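Local structure of ancillary protein 1 (Streptococcus pyogenes, 2XI9) at residues Phe161-Lys166 with Lys264-Phe269; Lys218-Gly223 with Ile312-His317; Ile231-Leu236 with Ala280-Glu285; Glu238-Ala243 with Asp271-Thr276; Thr245-Tyr250 with Ser275-Ala280. The protein acts as a pilus-presented adhesin of the streptococcal surface, a collagen-binding protein by name, whose internal thioester bond is required for efficient host cell interaction. All blocks are in the same frame, centred on the assembly; numbering follows the deposited sequence.

Contact 1. Residues Phe161-Lys166 with Lys264-Phe269; sequences FNADLK and KDYHGF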
# COMPACT_ATOMS: atom_id res chain seq x y z
N PHE A 161 -1.58 -6.78 -2.06
CA PHE A 161 -1.04 -6.76 -0.72
C PHE A 161 -1.91 -7.60 0.22
O PHE A 161 -1.52 -7.86 1.37
CB PHE A 161 -0.95 -5.31 -0.22
CG PHE A 161 0.23 -5.01 0.66
CD1 PHE A 161 1.53 -5.19 0.19
CD2 PHE A 161 0.06 -4.52 1.95
CE1 PHE A 161 2.62 -4.87 0.97
CE2 PHE A 161 1.17 -4.24 2.75
CZ PHE A 161 2.44 -4.40 2.24
N ASN A 162 -3.09 -8.01 -0.27
CA ASN A 162 -4.10 -8.74 0.52
C ASN A 162 -4.66 -9.92 -0.29
O ASN A 162 -5.61 -9.76 -1.05
CB ASN A 162 -5.28 -7.82 0.86
CG ASN A 162 -4.86 -6.53 1.57
OD1 ASN A 162 -5.01 -5.43 1.01
ND2 ASN A 162 -4.36 -6.66 2.81
N ALA A 163 -4.13 -11.12 -0.05
CA ALA A 163 -4.46 -12.29 -0.85
C ALA A 163 -5.97 -12.58 -0.93
O ALA A 163 -6.41 -13.08 -1.96
CB ALA A 163 -3.73 -13.50 -0.32
N ASP A 164 -6.72 -12.28 0.13
CA ASP A 164 -8.13 -12.67 0.22
C ASP A 164 -9.10 -11.62 -0.35
O ASP A 164 -10.31 -11.87 -0.34
CB ASP A 164 -8.58 -12.88 1.67
CG ASP A 164 -7.83 -13.98 2.39
OD1 ASP A 164 -7.85 -15.12 1.89
OD2 ASP A 164 -7.25 -13.67 3.47
N LEU A 165 -8.60 -10.45 -0.74
CA LEU A 165 -9.47 -9.34 -1.17
C LEU A 165 -9.50 -9.22 -2.71
O LEU A 165 -8.77 -9.92 -3.40
CB LEU A 165 -8.99 -8.02 -0.53
CG LEU A 165 -9.04 -8.05 1.01
CD1 LEU A 165 -8.60 -6.69 1.59
CD2 LEU A 165 -10.42 -8.44 1.56
N LYS A 166 -10.33 -8.33 -3.23
CA LYS A 166 -10.57 -8.31 -4.66
C LYS A 166 -9.43 -7.61 -5.39
O LYS A 166 -8.94 -6.56 -4.96
CB LYS A 166 -11.89 -7.62 -4.98
CG LYS A 166 -13.12 -8.44 -4.60
CD LYS A 166 -14.35 -7.61 -4.86
CE LYS A 166 -15.50 -8.39 -5.28
NZ LYS A 166 -16.31 -8.86 -4.12
N LYS A 264 -1.58 -25.86 -3.65
CA LYS A 264 -2.48 -26.53 -4.62
C LYS A 264 -3.75 -25.76 -4.95
O LYS A 264 -4.15 -25.65 -6.11
CB LYS A 264 -2.91 -27.90 -4.10
CG LYS A 264 -1.87 -28.96 -4.22
CD LYS A 264 -2.45 -30.31 -3.78
CE LYS A 264 -1.38 -31.38 -3.67
NZ LYS A 264 -1.95 -32.74 -3.94
N ASP A 265 -4.38 -25.24 -3.91
CA ASP A 265 -5.66 -24.58 -3.98
C ASP A 265 -5.52 -23.10 -3.57
O ASP A 265 -6.52 -22.45 -3.28
CB ASP A 265 -6.61 -25.32 -3.02
CG ASP A 265 -5.95 -25.65 -1.66
OD1 ASP A 265 -4.95 -24.95 -1.26
OD2 ASP A 265 -6.39 -26.62 -0.99
N TYR A 266 -4.30 -22.58 -3.56
CA TYR A 266 -4.04 -21.23 -3.05
C TYR A 266 -3.96 -20.22 -4.17
O TYR A 266 -2.90 -20.01 -4.74
CB TYR A 266 -2.73 -21.21 -2.25
CG TYR A 266 -2.51 -19.94 -1.47
CD1 TYR A 266 -3.22 -19.69 -0.31
CD2 TYR A 266 -1.55 -18.99 -1.88
CE1 TYR A 266 -3.02 -18.51 0.41
CE2 TYR A 266 -1.32 -17.85 -1.16
CZ TYR A 266 -2.07 -17.59 -0.02
OH TYR A 266 -1.89 -16.43 0.70
N HIS A 267 -5.08 -19.55 -4.43
CA HIS A 267 -5.13 -18.45 -5.43
C HIS A 267 -4.41 -18.70 -6.76
O HIS A 267 -3.74 -17.82 -7.29
CB HIS A 267 -4.63 -17.14 -4.82
CG HIS A 267 -5.27 -16.83 -3.51
ND1 HIS A 267 -6.55 -16.34 -3.42
CD2 HIS A 267 -4.83 -16.99 -2.24
CE1 HIS A 267 -6.87 -16.18 -2.14
NE2 HIS A 267 -5.84 -16.56 -1.41
N GLY A 268 -4.59 -19.88 -7.31
CA GLY A 268 -4.00 -20.18 -8.61
C GLY A 268 -2.56 -20.64 -8.58
O GLY A 268 -2.06 -21.13 -9.59
N PHE A 269 -1.90 -20.58 -7.41
CA PHE A 269 -0.49 -20.93 -7.31
C PHE A 269 -0.22 -22.41 -7.43
O PHE A 269 0.94 -22.85 -7.55
CB PHE A 269 0.12 -20.28 -6.05
CG PHE A 269 0.30 -18.80 -6.20
CD1 PHE A 269 1.33 -18.33 -6.98
CD2 PHE A 269 -0.61 -17.89 -5.64
CE1 PHE A 269 1.50 -16.97 -7.23
CE2 PHE A 269 -0.44 -16.51 -5.86
CZ PHE A 269 0.62 -16.06 -6.67
O HOH W 1 -5.83 -16.88 1.41
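With CG of His-267 anti to its own carbonyl carbon (chi1 -50°), the imidazole is carried against Ala-163. One ring face takes the carbonyl: Ala-163 O lies 3.1 Å from His-267 CE1. The oxygen is not at an N-H, and no direct hydrogen bond crosses. Tyr-266 has CG anti to its backbone N (chi1 -169°), which lets its hydroxyl end reach the methyl, with Tyr-266 OH 3.6 Å from Ala-163 CB. The Tyr-266 ring has His-267 CD2 centred over one face. A water bridges Asp-164 and His-267. It donates to Asp-164 OD1 at 2.7 Å and is hydrogen-bonded to His-267 NE2 (2.8 Å), in the ring plane. The nearby carboxylate could favour a charged imidazole. Two loop turns of the thioester domain thus meet, side chain on backbone and through one water: type I at Asn-162 to Leu-165, type I' at Tyr-266 to Phe-269. One follows strand 155-160, the other precedes helix 274-288, and helix 238-253 lies against both through Tyr-250.

Contact 2. Residues Lys218-Gly223 with Ile312-His317; sequences KVIEKG and IGTQWH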
# COMPACT_ATOMS: atom_id res chain seq x y z
N LYS A 218 12.52 -5.51 -0.06
CA LYS A 218 13.53 -6.42 -0.61
C LYS A 218 12.99 -7.44 -1.61
O LYS A 218 13.70 -7.81 -2.56
CB LYS A 218 14.32 -7.10 0.51
CG LYS A 218 15.30 -6.09 1.22
CD LYS A 218 15.84 -6.57 2.53
CE LYS A 218 16.98 -7.53 2.33
NZ LYS A 218 17.45 -8.23 3.60
N VAL A 219 11.77 -7.91 -1.41
CA VAL A 219 11.07 -8.73 -2.38
C VAL A 219 10.93 -7.94 -3.69
O VAL A 219 11.29 -8.45 -4.76
CB VAL A 219 9.68 -9.19 -1.86
CG1 VAL A 219 8.83 -9.86 -2.96
CG2 VAL A 219 9.81 -10.19 -0.67
N ILE A 220 10.41 -6.72 -3.60
CA ILE A 220 10.25 -5.89 -4.80
C ILE A 220 11.58 -5.67 -5.55
O ILE A 220 11.65 -5.83 -6.75
CB ILE A 220 9.61 -4.55 -4.50
CG1 ILE A 220 8.21 -4.72 -3.94
CG2 ILE A 220 9.60 -3.66 -5.79
CD1 ILE A 220 7.21 -5.39 -4.86
N GLU A 221 12.65 -5.37 -4.80
CA GLU A 221 13.97 -5.11 -5.31
C GLU A 221 14.53 -6.24 -6.15
O GLU A 221 15.20 -6.00 -7.17
CB GLU A 221 14.94 -4.85 -4.11
CG GLU A 221 16.36 -4.82 -4.43
CD GLU A 221 17.29 -5.04 -3.25
OE1 GLU A 221 16.98 -4.62 -2.10
OE2 GLU A 221 18.39 -5.61 -3.53
N LYS A 222 14.35 -7.47 -5.69
CA LYS A 222 14.96 -8.62 -6.40
C LYS A 222 13.96 -9.27 -7.31
O LYS A 222 14.32 -10.10 -8.12
CB LYS A 222 15.54 -9.69 -5.44
CG LYS A 222 16.93 -9.45 -4.97
CD LYS A 222 17.95 -9.46 -6.07
CE LYS A 222 19.34 -9.84 -5.55
NZ LYS A 222 20.19 -10.21 -6.75
N GLY A 223 12.71 -8.86 -7.21
CA GLY A 223 11.65 -9.38 -8.02
C GLY A 223 11.36 -8.72 -9.35
O GLY A 223 12.19 -7.98 -9.91
N ILE A 312 1.09 -2.79 -3.54
CA ILE A 312 2.45 -2.35 -3.46
C ILE A 312 3.05 -2.19 -4.86
O ILE A 312 2.97 -3.07 -5.68
CB ILE A 312 3.33 -3.31 -2.58
CG1 ILE A 312 4.77 -2.78 -2.50
CG2 ILE A 312 3.29 -4.76 -3.09
CD1 ILE A 312 4.91 -1.42 -1.72
N GLY A 313 3.71 -1.07 -5.06
CA GLY A 313 4.22 -0.68 -6.34
C GLY A 313 5.64 -1.10 -6.57
O GLY A 313 6.29 -1.68 -5.68
N THR A 314 6.10 -0.77 -7.76
CA THR A 314 7.44 -1.10 -8.26
C THR A 314 8.26 0.11 -8.68
O THR A 314 9.42 -0.05 -9.08
CB THR A 314 7.35 -2.07 -9.44
OG1 THR A 314 6.52 -1.50 -10.47
CG2 THR A 314 6.78 -3.37 -9.01
N GLN A 315 7.67 1.30 -8.59
CA GLN A 315 8.30 2.56 -9.01
C GLN A 315 8.13 3.55 -7.84
O GLN A 315 7.48 3.22 -6.87
CB GLN A 315 7.67 3.10 -10.30
CG GLN A 315 7.77 2.11 -11.53
CD GLN A 315 6.95 2.56 -12.75
OE1 GLN A 315 6.37 3.64 -12.74
NE2 GLN A 315 6.92 1.73 -13.81
N TRP A 316 8.66 4.75 -8.00
CA TRP A 316 8.61 5.83 -6.99
C TRP A 316 8.29 7.16 -7.67
O TRP A 316 9.10 7.66 -8.48
CB TRP A 316 9.96 5.89 -6.25
CG TRP A 316 10.10 7.00 -5.28
CD1 TRP A 316 11.06 7.98 -5.31
CD2 TRP A 316 9.26 7.30 -4.18
NE1 TRP A 316 10.86 8.86 -4.27
CE2 TRP A 316 9.76 8.45 -3.56
CE3 TRP A 316 8.11 6.69 -3.65
CZ2 TRP A 316 9.15 9.01 -2.41
CZ3 TRP A 316 7.50 7.26 -2.52
CH2 TRP A 316 8.05 8.39 -1.91
N HIS A 317 7.13 7.74 -7.33
CA HIS A 317 6.67 9.02 -7.88
C HIS A 317 6.40 10.05 -6.76
O HIS A 317 5.27 10.17 -6.30
CB HIS A 317 5.41 8.80 -8.70
CG HIS A 317 5.67 7.99 -9.92
ND1 HIS A 317 5.73 6.61 -9.89
CD2 HIS A 317 6.01 8.36 -11.18
CE1 HIS A 317 6.05 6.17 -11.09
NE2 HIS A 317 6.21 7.20 -11.90
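Ile-220 meets Ile-312, Gly-313 and Thr-314 with its whole branched side chain. The closer part of the contact is centred on the carbonyl of Gly-313. Ile-220 CG2 and CD1 each lie 3.9 Å from Gly-313 O, so two methyls of one residue lie against one oxygen. That oxygen is buried and has no hydrogen-bond partner in the model. CG2 is anti to the backbone N of Ile-220, and from there it also faces Thr-314, with Ile-220 CG2 4.3 Å from Thr-314 CG2. On the other branch, Ile-220 CG1 meets Ile-312 CG1 at 4.2 Å. These apolar distances are ordinary van der Waals spacings, and no hydrogen bond crosses the contact. The hydroxyl of Thr-314 is engaged with the carbonyl of Val-157. The looser side begins beyond Thr-314. Gln-315 points its CB away from the helix, and Trp-316 and His-317 are partly exposed as the chain leaves. On the helix, Lys-222 turns to Leu-283 and Tyr-286 of helix 274-288. Tyr-159 of strand 155-160 touches Ile-220, Ile-312 and Thr-314 and packs beside them. The arrangement is helix-on-sheet packing: the C-terminal end of helix 209-222 rests on strand 311-313 of the mixed sheet.

Contact 3. Residues Ile231-Leu236 with Ala280-Glu285; sequences IEYSGL and AKILVE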
# COMPACT_ATOMS: atom_id res chain seq x y z
N ILE A 231 15.61 -11.40 -17.06
CA ILE A 231 15.32 -12.44 -16.04
C ILE A 231 16.59 -13.32 -15.90
O ILE A 231 17.00 -14.01 -16.82
CB ILE A 231 14.10 -13.34 -16.36
CG1 ILE A 231 12.84 -12.52 -16.72
CG2 ILE A 231 13.79 -14.23 -15.16
CD1 ILE A 231 12.35 -11.57 -15.62
N GLU A 232 17.21 -13.27 -14.74
CA GLU A 232 18.51 -13.88 -14.55
C GLU A 232 18.38 -15.33 -14.10
O GLU A 232 19.30 -16.11 -14.28
CB GLU A 232 19.26 -13.08 -13.50
CG GLU A 232 19.43 -11.62 -13.90
CD GLU A 232 20.29 -10.83 -12.93
OE1 GLU A 232 20.16 -11.02 -11.68
OE2 GLU A 232 21.09 -10.01 -13.43
N TYR A 233 17.26 -15.69 -13.48
CA TYR A 233 17.12 -17.05 -12.98
C TYR A 233 16.90 -17.97 -14.17
O TYR A 233 16.04 -17.73 -15.03
CB TYR A 233 16.01 -17.15 -11.94
CG TYR A 233 16.21 -16.22 -10.75
CD1 TYR A 233 17.08 -16.54 -9.71
CD2 TYR A 233 15.54 -15.02 -10.68
CE1 TYR A 233 17.26 -15.68 -8.63
CE2 TYR A 233 15.72 -14.14 -9.61
CZ TYR A 233 16.57 -14.47 -8.58
OH TYR A 233 16.73 -13.58 -7.53
N SER A 234 17.68 -19.04 -14.22
CA SER A 234 17.72 -19.93 -15.37
C SER A 234 16.34 -20.54 -15.68
O SER A 234 15.71 -21.10 -14.79
CB SER A 234 18.74 -21.06 -15.14
OG SER A 234 20.08 -20.59 -15.12
N GLY A 235 15.92 -20.45 -16.94
CA GLY A 235 14.65 -21.02 -17.38
C GLY A 235 13.38 -20.23 -17.06
O GLY A 235 12.32 -20.56 -17.60
N LEU A 236 13.46 -19.20 -16.22
CA LEU A 236 12.26 -18.50 -15.78
C LEU A 236 11.82 -17.45 -16.79
O LEU A 236 12.65 -16.71 -17.33
CB LEU A 236 12.46 -17.78 -14.44
CG LEU A 236 11.74 -18.38 -13.23
CD1 LEU A 236 12.49 -19.67 -12.84
CD2 LEU A 236 11.72 -17.37 -12.11
N ALA A 280 10.70 -18.08 -5.71
CA ALA A 280 9.91 -17.40 -4.70
C ALA A 280 10.63 -17.55 -3.35
O ALA A 280 10.72 -16.59 -2.59
CB ALA A 280 8.50 -17.97 -4.62
N LYS A 281 11.14 -18.74 -3.08
CA LYS A 281 11.90 -19.02 -1.83
C LYS A 281 13.20 -18.17 -1.71
O LYS A 281 13.52 -17.66 -0.63
CB LYS A 281 12.23 -20.50 -1.68
CG LYS A 281 11.02 -21.44 -1.43
CD LYS A 281 11.48 -22.89 -1.06
CE LYS A 281 10.28 -23.84 -0.86
NZ LYS A 281 10.68 -25.27 -0.79
N ILE A 282 13.93 -18.07 -2.82
CA ILE A 282 15.08 -17.12 -2.91
C ILE A 282 14.70 -15.67 -2.57
O ILE A 282 15.36 -15.04 -1.77
CB ILE A 282 15.75 -17.19 -4.32
CG1 ILE A 282 16.55 -18.49 -4.42
CG2 ILE A 282 16.69 -15.97 -4.55
CD1 ILE A 282 16.76 -19.00 -5.88
N LEU A 283 13.61 -15.17 -3.14
CA LEU A 283 13.16 -13.82 -2.85
C LEU A 283 12.88 -13.64 -1.36
O LEU A 283 13.33 -12.68 -0.73
CB LEU A 283 11.95 -13.48 -3.69
CG LEU A 283 12.15 -13.36 -5.20
CD1 LEU A 283 10.77 -13.06 -5.85
CD2 LEU A 283 13.20 -12.32 -5.56
N VAL A 284 12.18 -14.62 -0.78
CA VAL A 284 11.85 -14.53 0.61
C VAL A 284 13.10 -14.59 1.49
O VAL A 284 13.21 -13.84 2.49
CB VAL A 284 10.82 -15.65 0.92
CG1 VAL A 284 10.72 -15.90 2.40
CG2 VAL A 284 9.46 -15.25 0.31
N GLU A 285 14.02 -15.47 1.15
CA GLU A 285 15.23 -15.67 1.95
C GLU A 285 16.16 -14.45 1.87
O GLU A 285 16.71 -14.03 2.86
CB GLU A 285 15.96 -16.96 1.53
CG GLU A 285 15.22 -18.26 1.94
CD GLU A 285 15.89 -19.53 1.39
OE1 GLU A 285 17.04 -19.46 0.88
OE2 GLU A 285 15.26 -20.63 1.50
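Tyr-233 carries the contact of 231-236 with Ile-282 and Leu-283 of helix 274-288. Before it in the chain, Ile-231 turns to helix 238-253, where it touches Glu-238 and Leu-241. Tyr-233 then points its CB toward helix 274-288. Its CG is anti to the carbonyl carbon (chi1 -57°), and the ring extends past Ile-282, the two side chains running in opposite directions. Tyr-233 OH lies 3.8 Å from Ile-282 CG2. The same methyl is 4.1 Å from Tyr-233 CE1, and it approaches the ring obliquely. On the neighbouring residue of the helix, Leu-283 CD2 is 4.2 Å from Tyr-233 OH. Val-279, one turn earlier on the helix, also touches Tyr-233. A type II turn runs from Tyr-233 to Leu-236, closed by Leu-236 N bonding to Tyr-233 O at 3.2 Å. Leu-236 packs on Thr-276 and Val-279, earlier on the same helix. No hydrogen bond joins the segments. The contact is van der Waals in kind and probably owes its stability to apolar burial, with the phenol oxygen set against methyl groups.

Contact 4. Residues Glu238-Ala243 with Asp271-Thr276; sequences ETQLRA and DMNDST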
# COMPACT_ATOMS: atom_id res chain seq x y z
N GLU A 238 9.23 -13.97 -17.72
CA GLU A 238 8.81 -12.77 -17.00
C GLU A 238 7.60 -13.07 -16.12
O GLU A 238 7.49 -12.61 -14.98
CB GLU A 238 8.47 -11.64 -17.99
CG GLU A 238 9.73 -10.92 -18.49
CD GLU A 238 9.44 -9.71 -19.38
OE1 GLU A 238 8.62 -8.84 -19.04
OE2 GLU A 238 10.06 -9.62 -20.44
N THR A 239 6.65 -13.83 -16.67
CA THR A 239 5.44 -14.12 -15.93
C THR A 239 5.75 -14.95 -14.68
O THR A 239 5.17 -14.72 -13.64
CB THR A 239 4.39 -14.79 -16.82
OG1 THR A 239 3.96 -13.84 -17.81
CG2 THR A 239 3.17 -15.24 -16.00
N GLN A 240 6.67 -15.90 -14.80
CA GLN A 240 7.07 -16.74 -13.67
C GLN A 240 7.74 -15.88 -12.56
O GLN A 240 7.42 -16.05 -11.38
CB GLN A 240 7.93 -17.91 -14.12
CG GLN A 240 7.12 -18.98 -14.88
CD GLN A 240 7.93 -20.03 -15.56
OE1 GLN A 240 9.12 -19.86 -15.82
NE2 GLN A 240 7.26 -21.15 -15.89
N LEU A 241 8.64 -14.96 -12.93
CA LEU A 241 9.21 -14.09 -11.91
C LEU A 241 8.15 -13.20 -11.29
O LEU A 241 8.15 -12.98 -10.06
CB LEU A 241 10.42 -13.29 -12.41
CG LEU A 241 11.18 -12.48 -11.37
CD1 LEU A 241 11.84 -13.41 -10.35
CD2 LEU A 241 12.27 -11.52 -12.06
N ARG A 242 7.22 -12.69 -12.10
CA ARG A 242 6.11 -11.89 -11.58
C ARG A 242 5.31 -12.68 -10.53
O ARG A 242 5.00 -12.18 -9.47
CB ARG A 242 5.23 -11.42 -12.74
CG ARG A 242 4.22 -10.32 -12.37
CD ARG A 242 3.64 -9.71 -13.61
NE ARG A 242 2.77 -8.57 -13.30
CZ ARG A 242 2.44 -7.62 -14.15
NH1 ARG A 242 2.88 -7.64 -15.40
NH2 ARG A 242 1.62 -6.66 -13.73
N ALA A 243 4.95 -13.92 -10.86
CA ALA A 243 4.22 -14.76 -9.94
C ALA A 243 5.01 -15.04 -8.66
O ALA A 243 4.45 -14.97 -7.57
CB ALA A 243 3.83 -16.04 -10.58
N ASP A 271 -0.62 -23.82 -10.09
CA ASP A 271 0.03 -23.91 -11.42
C ASP A 271 1.52 -23.49 -11.41
O ASP A 271 2.16 -23.48 -12.46
CB ASP A 271 -0.70 -23.00 -12.41
CG ASP A 271 -0.31 -23.26 -13.86
OD1 ASP A 271 -0.15 -24.42 -14.26
OD2 ASP A 271 -0.17 -22.30 -14.64
N MSE A 272 2.06 -23.11 -10.26
CA MSE A 272 3.48 -22.74 -10.17
C MSE A 272 4.36 -24.00 -10.17
O MSE A 272 4.17 -24.90 -9.34
CB MSE A 272 3.73 -21.90 -8.89
CG MSE A 272 5.11 -21.39 -8.72
SE MSE A 272 5.35 -20.17 -7.27
CE MSE A 272 4.84 -18.50 -8.13
N ASN A 273 5.33 -24.06 -11.08
CA ASN A 273 6.23 -25.21 -11.16
C ASN A 273 7.35 -25.17 -10.07
O ASN A 273 7.51 -24.16 -9.37
CB ASN A 273 6.76 -25.42 -12.59
CG ASN A 273 7.79 -24.37 -13.02
OD1 ASN A 273 8.32 -23.63 -12.19
ND2 ASN A 273 8.10 -24.32 -14.34
N ASP A 274 8.09 -26.26 -9.93
CA ASP A 274 9.14 -26.35 -8.88
C ASP A 274 10.21 -25.25 -8.98
O ASP A 274 10.54 -24.61 -7.98
CB ASP A 274 9.83 -27.71 -8.92
CG ASP A 274 8.94 -28.86 -8.45
OD1 ASP A 274 7.89 -28.62 -7.83
OD2 ASP A 274 9.31 -30.03 -8.70
N SER A 275 10.78 -25.06 -10.18
CA SER A 275 11.76 -23.98 -10.45
C SER A 275 11.28 -22.61 -10.01
O SER A 275 12.05 -21.85 -9.45
CB SER A 275 12.13 -23.90 -11.95
OG SER A 275 12.68 -25.11 -12.38
N THR A 276 10.02 -22.27 -10.30
CA THR A 276 9.46 -20.98 -9.96
C THR A 276 9.20 -20.78 -8.47
O THR A 276 9.51 -19.71 -7.88
CB THR A 276 8.19 -20.68 -10.82
OG1 THR A 276 8.51 -20.78 -12.23
CG2 THR A 276 7.65 -19.34 -10.53
O HOH W 2 10.15 -22.43 -15.00
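Gln-240 lays its side chain across Thr-276 at about a right angle. Its CB, CG and CD all lie near the threonine hydroxyl, with Gln-240 CD 3.5 Å from Thr-276 OG1. The threonine methyl fits against the helix backbone: Thr-276 CG2 is 3.4 Å from Gln-240 O. The hydroxyl itself is committed to Asn-273. Thr-276 OG1 donates to Asn-273 OD1 at 2.9 Å, from above the carbonyl plane. The same oxygen accepts from Thr-276 N, nearly along the C=O axis, with an N-H...O angle of 156°. Asn-273 is thus the N-cap of helix 274-288. Two bonds grip OD1, and a water holds ND2. Its chi1 of 72° places CG between the backbone N and the carbonyl carbon, with OD1 directed at Thr-276 N. The other end of this amide meets Gln-240 through the water, which donates to Gln-240 OE1 and accepts from Asn-273 ND2, each at 2.9 Å. The two amide planes are 56° apart. Gln-240 NE2 bonds to the carbonyl of Leu-137. The CE methyl of selenomethionine Met-272, at its bent end, lies 3.6 Å from Ala-243 CB and against the backbone carbonyl of Ala-243. The contact joins the N-terminal part of helix 238-253 to the capped start of helix 274-288 and the residues just before it, and the loop with Leu-137 and Thr-138 lies beside them.

Contact 5. Residues Thr245-Tyr250 with Ser275-Ala280; sequences TQLAIY and STLAVA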
# COMPACT_ATOMS: atom_id res chain seq x y z
N THR A 245 7.25 -13.23 -7.34
CA THR A 245 7.24 -11.95 -6.61
C THR A 245 5.92 -11.80 -5.87
O THR A 245 5.90 -11.41 -4.69
CB THR A 245 7.55 -10.69 -7.57
OG1 THR A 245 8.72 -10.96 -8.40
CG2 THR A 245 7.80 -9.43 -6.78
N GLN A 246 4.81 -12.10 -6.53
CA GLN A 246 3.50 -11.96 -5.90
C GLN A 246 3.39 -12.89 -4.69
O GLN A 246 2.87 -12.51 -3.64
CB GLN A 246 2.39 -12.27 -6.91
CG GLN A 246 0.94 -12.16 -6.35
CD GLN A 246 0.58 -10.77 -5.88
OE1 GLN A 246 0.14 -9.95 -6.67
NE2 GLN A 246 0.71 -10.52 -4.57
N LEU A 247 3.83 -14.12 -4.86
CA LEU A 247 3.75 -15.11 -3.77
C LEU A 247 4.68 -14.72 -2.60
O LEU A 247 4.35 -14.92 -1.48
CB LEU A 247 4.05 -16.52 -4.30
CG LEU A 247 4.02 -17.66 -3.27
CD1 LEU A 247 2.62 -17.73 -2.67
CD2 LEU A 247 4.48 -19.02 -3.90
N ALA A 248 5.86 -14.17 -2.91
CA ALA A 248 6.81 -13.71 -1.91
C ALA A 248 6.21 -12.55 -1.10
O ALA A 248 6.38 -12.49 0.09
CB ALA A 248 8.15 -13.30 -2.55
N ILE A 249 5.44 -11.69 -1.75
CA ILE A 249 4.72 -10.65 -1.03
C ILE A 249 3.68 -11.28 -0.08
O ILE A 249 3.63 -10.93 1.10
CB ILE A 249 4.05 -9.64 -2.01
CG1 ILE A 249 5.11 -8.78 -2.73
CG2 ILE A 249 2.94 -8.82 -1.26
CD1 ILE A 249 5.93 -7.84 -1.84
N TYR A 250 2.91 -12.25 -0.59
CA TYR A 250 1.91 -12.95 0.22
C TYR A 250 2.53 -13.70 1.41
O TYR A 250 1.90 -13.82 2.45
CB TYR A 250 1.11 -13.93 -0.63
CG TYR A 250 0.11 -13.33 -1.60
CD1 TYR A 250 -0.44 -12.06 -1.40
CD2 TYR A 250 -0.30 -14.05 -2.69
CE1 TYR A 250 -1.37 -11.54 -2.27
CE2 TYR A 250 -1.27 -13.53 -3.58
CZ TYR A 250 -1.78 -12.27 -3.36
OH TYR A 250 -2.73 -11.75 -4.21
N SER A 275 10.78 -25.06 -10.18
CA SER A 275 11.76 -23.98 -10.45
C SER A 275 11.28 -22.61 -10.01
O SER A 275 12.05 -21.85 -9.45
CB SER A 275 12.13 -23.90 -11.95
OG SER A 275 12.68 -25.11 -12.38
N THR A 276 10.02 -22.27 -10.30
CA THR A 276 9.46 -20.98 -9.96
C THR A 276 9.20 -20.78 -8.47
O THR A 276 9.51 -19.71 -7.88
CB THR A 276 8.19 -20.68 -10.82
OG1 THR A 276 8.51 -20.78 -12.23
CG2 THR A 276 7.65 -19.34 -10.53
N LEU A 277 8.71 -21.83 -7.80
CA LEU A 277 8.58 -21.78 -6.36
C LEU A 277 9.98 -21.66 -5.69
O LEU A 277 10.16 -21.00 -4.66
CB LEU A 277 7.79 -23.02 -5.88
CG LEU A 277 7.60 -23.11 -4.37
CD1 LEU A 277 6.80 -21.92 -3.85
CD2 LEU A 277 6.95 -24.47 -4.01
N ALA A 278 11.01 -22.27 -6.27
CA ALA A 278 12.36 -22.15 -5.67
C ALA A 278 12.81 -20.67 -5.73
O ALA A 278 13.42 -20.16 -4.79
CB ALA A 278 13.36 -23.05 -6.37
N VAL A 279 12.49 -19.97 -6.81
CA VAL A 279 12.80 -18.54 -6.91
C VAL A 279 11.97 -17.71 -5.92
O VAL A 279 12.48 -16.76 -5.28
CB VAL A 279 12.68 -18.03 -8.35
CG1 VAL A 279 12.70 -16.48 -8.39
CG2 VAL A 279 13.80 -18.64 -9.19
N ALA A 280 10.70 -18.08 -5.71
CA ALA A 280 9.91 -17.40 -4.70
C ALA A 280 10.63 -17.55 -3.35
O ALA A 280 10.72 -16.59 -2.59
CB ALA A 280 8.50 -17.97 -4.62
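Leu-247 and Ala-248 pack on Leu-277 and Ala-280 in helix-helix packing, where two helices of the thioester domain cross. Helix segments 245-250 and 275-280 cross at -47°, with axes 9.2 Å apart at their closest. The first kind of contact is methyl against methyl. Both leucines have CG anti to the backbone N, with chi1 of 179° in each. This brings the ends of their side chains together obliquely, Leu-247 CD2 lying 3.7 Å from Leu-277 CD1. Leu-247 CD2 also reaches Ala-280 CB at 4.2 Å. No hydrogen bond crosses between the segments. Around them, Leu-258 and Met-272 touch Leu-247, and Val-219 of helix 209-222 touches Ala-248. The second kind is close approach of small residues. Ala-248 and Ala-280 have the nearest backbones of the pair, with CA atoms 5.6 Å apart. Two alanines allow this, since each brings just one methyl. They also make a methyl-to-carbonyl contact: Ala-248 CB stands 4.2 Å from Ala-280 O.

In the fold
From the N-terminal side, 161-166 comes first and closes on 264-269 across 97 residues that include helices 209-222 and 238-253. It ties the loop after strand 155-160 to the loop before helix 274-288. Contact 2 starts later and ends later, on strand 311-313, so it crosses contact 1. Contacts 3, 4 and 5 lie wholly within the loop of contact 2, and contact 1 crosses each of them too. Contacts 4 and 5 fall within the loop of contact 3 and share Ser-275 and Thr-276. Together, contacts 3 to 5 tie helix 274-288 to helix 238-253 and the loop before it. Contact 2 joins helix 209-222 to the sheet. Contacts 1 and 2 touch through Phe-161 and Ile-312.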